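Local coordinates for protein glutamyl-tRNA(Gln) amidotransferase subunit B, mitochondrial (Saccharomyces cerevisiae, PDB 4N0H) that serves as the B subunit of the mitochondrial glutamyl-tRNA(Gln) amidotransferase, a member of the GatB/GatE family that works within a multi-subunit complex, at residues 73-78 with 194-200; 78-83 with 111-117. All blocks are in the same frame, centred on the assembly; numbering follows the deposited sequence.

Contact 1: 73-78 with 194-200; sequences KLSLAL and LVRHLHI
Leu74 and Leu194 meet at a slant through their branched ends, Leu74 CD1 lying 3.9 Å from Leu194 CD2, where helix 65-78 packs against the C-terminal part of helix 181-197 and the turn that follows. Leu194 holds CG anti to its backbone N (chi1 180°), which sends its two methyls forward as a fork: CD1 rests on Ala77 CB at 4.0 Å, while CD2 also reaches Leu78 CD2. Leu198 crosses Leu74 at about a right angle, and its CD1 tucks in over the helix backbone, 3.9 Å from Leu74 CA and equally close to Ala77 CB. The small methyl of Ala77 suits this place, since it lets both leucines come close to the helix. From the other end Ile200 brings CD1 to 4.1 Å from Leu74 CB.

The one hydrogen bond across the contact is made by Lys73, which bends at chi3 (74°) and brings NZ to Leu198 O at 3.0 Å, tilted 24° from the carbonyl plane. A long, flexible lysine can thus reach across to a carbonyl in the turn after the helix, where His199, with positive phi, forms a Schellman motif.

Leu138 of strand 130-142 packs on Leu74 and Leu78, while Val304 of helix 298-306 touches Lys73 and Met308 beyond it touches Leu198, placing the helix pair between the sheet and the C-terminal segment.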
# COMPACT_ATOMS: atom_id res chain seq x y z
N LYS B 73 9.34 26.98 -7.04
CA LYS B 73 9.38 28.27 -7.73
C LYS B 73 8.10 29.07 -7.47
O LYS B 73 8.15 30.28 -7.23
CB LYS B 73 9.62 28.10 -9.23
CG LYS B 73 10.93 27.38 -9.55
CD LYS B 73 11.14 27.23 -11.05
CE LYS B 73 11.52 28.55 -11.69
NZ LYS B 73 11.72 28.43 -13.16
N LEU B 74 6.96 28.39 -7.50
CA LEU B 74 5.69 29.05 -7.23
C LEU B 74 5.59 29.53 -5.78
O LEU B 74 5.15 30.65 -5.54
CB LEU B 74 4.52 28.14 -7.57
CG LEU B 74 3.15 28.77 -7.32
CD1 LEU B 74 2.98 30.04 -8.16
CD2 LEU B 74 2.04 27.77 -7.61
N SER B 75 5.99 28.69 -4.84
CA SER B 75 5.95 29.05 -3.42
C SER B 75 6.80 30.28 -3.15
O SER B 75 6.39 31.18 -2.42
CB SER B 75 6.44 27.89 -2.55
OG SER B 75 5.70 26.71 -2.79
N LEU B 76 7.99 30.31 -3.74
CA LEU B 76 8.91 31.43 -3.56
C LEU B 76 8.33 32.71 -4.15
O LEU B 76 8.42 33.78 -3.54
CB LEU B 76 10.26 31.10 -4.20
CG LEU B 76 11.11 30.07 -3.46
CD1 LEU B 76 12.33 29.68 -4.28
CD2 LEU B 76 11.52 30.61 -2.10
N ALA B 77 7.73 32.61 -5.33
CA ALA B 77 7.14 33.77 -5.99
C ALA B 77 5.99 34.36 -5.18
O ALA B 77 5.76 35.56 -5.20
CB ALA B 77 6.68 33.40 -7.39
N LEU B 78 5.27 33.50 -4.46
CA LEU B 78 4.13 33.92 -3.66
C LEU B 78 4.52 34.33 -2.24
O LEU B 78 3.73 34.93 -1.52
CB LEU B 78 3.09 32.80 -3.58
CG LEU B 78 2.47 32.30 -4.89
CD1 LEU B 78 1.60 31.09 -4.59
CD2 LEU B 78 1.67 33.39 -5.59
N LEU B 194 2.02 34.97 -14.08
CA LEU B 194 3.03 34.44 -13.17
C LEU B 194 3.47 33.01 -13.53
O LEU B 194 4.66 32.73 -13.64
CB LEU B 194 2.54 34.48 -11.72
CG LEU B 194 3.54 33.93 -10.69
CD1 LEU B 194 4.73 34.87 -10.57
CD2 LEU B 194 2.87 33.71 -9.33
N VAL B 195 2.51 32.10 -13.70
CA VAL B 195 2.86 30.71 -13.96
C VAL B 195 3.59 30.56 -15.30
O VAL B 195 4.48 29.73 -15.43
CB VAL B 195 1.65 29.75 -13.89
CG1 VAL B 195 0.99 29.82 -12.52
CG2 VAL B 195 0.64 30.04 -14.98
N ARG B 196 3.22 31.39 -16.27
CA ARG B 196 3.89 31.39 -17.57
C ARG B 196 5.29 31.98 -17.45
O ARG B 196 6.24 31.50 -18.07
CB ARG B 196 3.07 32.19 -18.60
CG ARG B 196 1.71 31.59 -18.91
CD ARG B 196 0.88 32.51 -19.80
NE ARG B 196 1.54 32.75 -21.08
CZ ARG B 196 1.38 32.00 -22.17
NH1 ARG B 196 0.58 30.94 -22.13
NH2 ARG B 196 2.02 32.30 -23.29
N HIS B 197 5.42 33.02 -16.64
CA HIS B 197 6.70 33.68 -16.43
C HIS B 197 7.68 32.77 -15.68
O HIS B 197 8.88 32.81 -15.93
CB HIS B 197 6.50 34.98 -15.65
CG HIS B 197 7.74 35.83 -15.56
ND1 HIS B 197 8.44 36.24 -16.67
CD2 HIS B 197 8.39 36.33 -14.49
CE1 HIS B 197 9.47 36.97 -16.29
NE2 HIS B 197 9.47 37.04 -14.97
N LEU B 198 7.15 31.95 -14.78
CA LEU B 198 7.97 31.00 -14.04
C LEU B 198 8.27 29.75 -14.86
O LEU B 198 9.05 28.90 -14.45
CB LEU B 198 7.29 30.60 -12.73
CG LEU B 198 7.07 31.69 -11.68
CD1 LEU B 198 6.29 31.12 -10.50
CD2 LEU B 198 8.40 32.26 -11.23
N HIS B 199 7.63 29.66 -16.03
CA HIS B 199 7.76 28.50 -16.91
C HIS B 199 7.31 27.19 -16.27
O HIS B 199 7.95 26.16 -16.44
CB HIS B 199 9.20 28.35 -17.43
CG HIS B 199 9.68 29.54 -18.21
ND1 HIS B 199 9.68 29.57 -19.59
CD2 HIS B 199 10.19 30.72 -17.81
CE1 HIS B 199 10.16 30.73 -20.00
NE2 HIS B 199 10.48 31.45 -18.94
N ILE B 200 6.20 27.23 -15.53
CA ILE B 200 5.70 26.01 -14.89
C ILE B 200 4.37 25.56 -15.48
O ILE B 200 3.91 24.45 -15.20
CB ILE B 200 5.55 26.17 -13.36
CG1 ILE B 200 4.49 27.23 -13.03
CG2 ILE B 200 6.89 26.52 -12.73
CD1 ILE B 200 4.23 27.39 -11.55

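Contact 2: 78-83 with 111-117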
# COMPACT_ATOMS: atom_id res chain seq x y z
N LEU B 78 5.27 33.50 -4.46
CA LEU B 78 4.13 33.92 -3.66
C LEU B 78 4.52 34.33 -2.24
O LEU B 78 3.73 34.93 -1.52
CB LEU B 78 3.09 32.80 -3.58
CG LEU B 78 2.47 32.30 -4.89
CD1 LEU B 78 1.60 31.09 -4.59
CD2 LEU B 78 1.67 33.39 -5.59
N GLY B 79 5.74 33.98 -1.84
CA GLY B 79 6.17 34.21 -0.47
C GLY B 79 5.52 33.22 0.48
O GLY B 79 5.32 33.51 1.66
N SER B 80 5.18 32.03 -0.03
CA SER B 80 4.56 31.01 0.79
C SER B 80 5.59 30.35 1.70
O SER B 80 6.78 30.34 1.40
CB SER B 80 3.90 29.94 -0.09
OG SER B 80 2.98 30.53 -0.99
N GLN B 81 5.13 29.80 2.82
CA GLN B 81 6.00 28.99 3.67
C GLN B 81 5.93 27.53 3.25
O GLN B 81 4.88 26.89 3.35
CB GLN B 81 5.64 29.14 5.15
CG GLN B 81 6.19 28.01 6.01
CD GLN B 81 6.41 28.42 7.46
OE1 GLN B 81 7.17 29.34 7.74
NE2 GLN B 81 5.73 27.73 8.37
N VAL B 82 7.05 27.00 2.77
CA VAL B 82 7.13 25.61 2.37
C VAL B 82 7.07 24.71 3.59
O VAL B 82 7.81 24.92 4.55
CB VAL B 82 8.41 25.32 1.58
CG1 VAL B 82 8.53 23.82 1.27
CG2 VAL B 82 8.45 26.14 0.29
N ASN B 83 6.18 23.72 3.56
CA ASN B 83 6.02 22.80 4.67
C ASN B 83 7.30 22.00 4.91
O ASN B 83 7.93 21.54 3.97
CB ASN B 83 4.85 21.85 4.40
CG ASN B 83 4.10 21.46 5.65
OD1 ASN B 83 4.64 21.54 6.76
ND2 ASN B 83 2.85 21.04 5.49
N PHE B 111 2.03 21.18 0.25
CA PHE B 111 3.41 21.56 -0.05
C PHE B 111 3.81 22.88 0.61
O PHE B 111 4.92 23.00 1.13
CB PHE B 111 3.63 21.65 -1.57
CG PHE B 111 5.07 21.89 -1.95
CD1 PHE B 111 5.54 23.18 -2.19
CD2 PHE B 111 5.96 20.84 -2.06
CE1 PHE B 111 6.86 23.41 -2.54
CE2 PHE B 111 7.29 21.05 -2.41
CZ PHE B 111 7.74 22.34 -2.64
N ALA B 112 2.92 23.86 0.58
CA ALA B 112 3.19 25.17 1.16
C ALA B 112 1.93 25.82 1.71
O ALA B 112 0.82 25.47 1.33
CB ALA B 112 3.84 26.09 0.12
N ARG B 113 2.12 26.77 2.62
CA ARG B 113 1.01 27.52 3.17
C ARG B 113 1.36 29.00 3.22
O ARG B 113 2.53 29.38 3.21
CB ARG B 113 0.66 27.01 4.57
CG ARG B 113 -0.06 25.66 4.57
CD ARG B 113 -0.26 25.14 5.99
NE ARG B 113 0.92 24.45 6.50
CZ ARG B 113 1.17 24.24 7.79
NH1 ARG B 113 0.33 24.68 8.71
NH2 ARG B 113 2.28 23.60 8.16
N GLY B 114 0.33 29.84 3.27
CA GLY B 114 0.53 31.28 3.31
C GLY B 114 0.95 31.82 1.96
O GLY B 114 0.81 31.14 0.94
N GLY B 115 1.47 33.04 1.95
CA GLY B 115 1.80 33.71 0.71
C GLY B 115 0.69 34.66 0.32
O GLY B 115 -0.33 34.74 1.01
N LYS B 116 0.87 35.37 -0.79
CA LYS B 116 -0.10 36.36 -1.22
C LYS B 116 0.21 36.87 -2.62
O LYS B 116 1.29 36.64 -3.16
CB LYS B 116 -0.10 37.55 -0.26
CG LYS B 116 1.20 38.33 -0.29
CD LYS B 116 1.26 39.39 0.79
CE LYS B 116 2.53 40.21 0.68
NZ LYS B 116 2.71 41.14 1.83
N ILE B 117 -0.76 37.57 -3.21
CA ILE B 117 -0.54 38.29 -4.46
C ILE B 117 -1.03 39.72 -4.31
O ILE B 117 -2.16 39.97 -3.90
CB ILE B 117 -1.22 37.59 -5.66
CG1 ILE B 117 -0.47 36.31 -6.02
CG2 ILE B 117 -1.28 38.52 -6.86
CD1 ILE B 117 -0.92 35.68 -7.33
O HOH W 1 6.69 20.56 1.42
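Gln81 and Arg113 form an antiparallel hydrogen-bonded pair, with Gln81 N to Arg113 O at 2.7 Å and Arg113 N to Gln81 O at 2.9 Å, followed by Val82 and Ala112 as a non-hydrogen-bonded pair. Asn83 N to Phe111 O continues the pairing, and beyond the Gly114-Gly115 loop Lys116 N bonds to Leu78 O. Phe111 and Ala112 both face Leu138 of strand 130-142, a classic beta bulge. A water lies 3.0 Å from both Asn83 O and Phe111 O and may donate to either.

Ser80 OG donates to Gly114 O at 3.0 Å, from above the carbonyl plane. Positive phi suits Gly114 and Gly115 to this bend. Val82 and Phe111 lie side by side, CG1 over one ring face near the rim. Holding CG1 anti to the backbone N (chi1 175°) brings it there, 4.2 Å from Phe111 CE1. At the far end, Leu78 CD2 packs 3.6 Å from Ile117 CG1. Arg113 bends at chi3, and its NH2 makes a weak bond of 3.4 Å to Asn83 OD1; the firmer tie of Asn83 is from ND2 to Pro110 O.

Main-chain bonds thus set the register whatever the side chains, while Gly115, lacking a beta carbon, leaves room for Ser80 OG.

Leu78 belongs to both contacts, which lie with their centres about 12 Å apart on the same side of the chain's centre. In contact 1 it ends the face of helix 65-78 that meets helix 181-197; in contact 2 it opens the segment pairing with strand 102-120. The turn between them is a Schellman motif with Gly79 at positive phi, and Ser75 O probably accepts a hydrogen bond from Ser80 N at 2.8 Å. Ser75 faces away from residues 194-200 and packs instead on contact 2, its OG 3.5 Å from Ala112 CB. Helix 65-78 is thus held among helix 181-197, helix 298-306 and the sheet, all in the GatB/GatE catalytic domain.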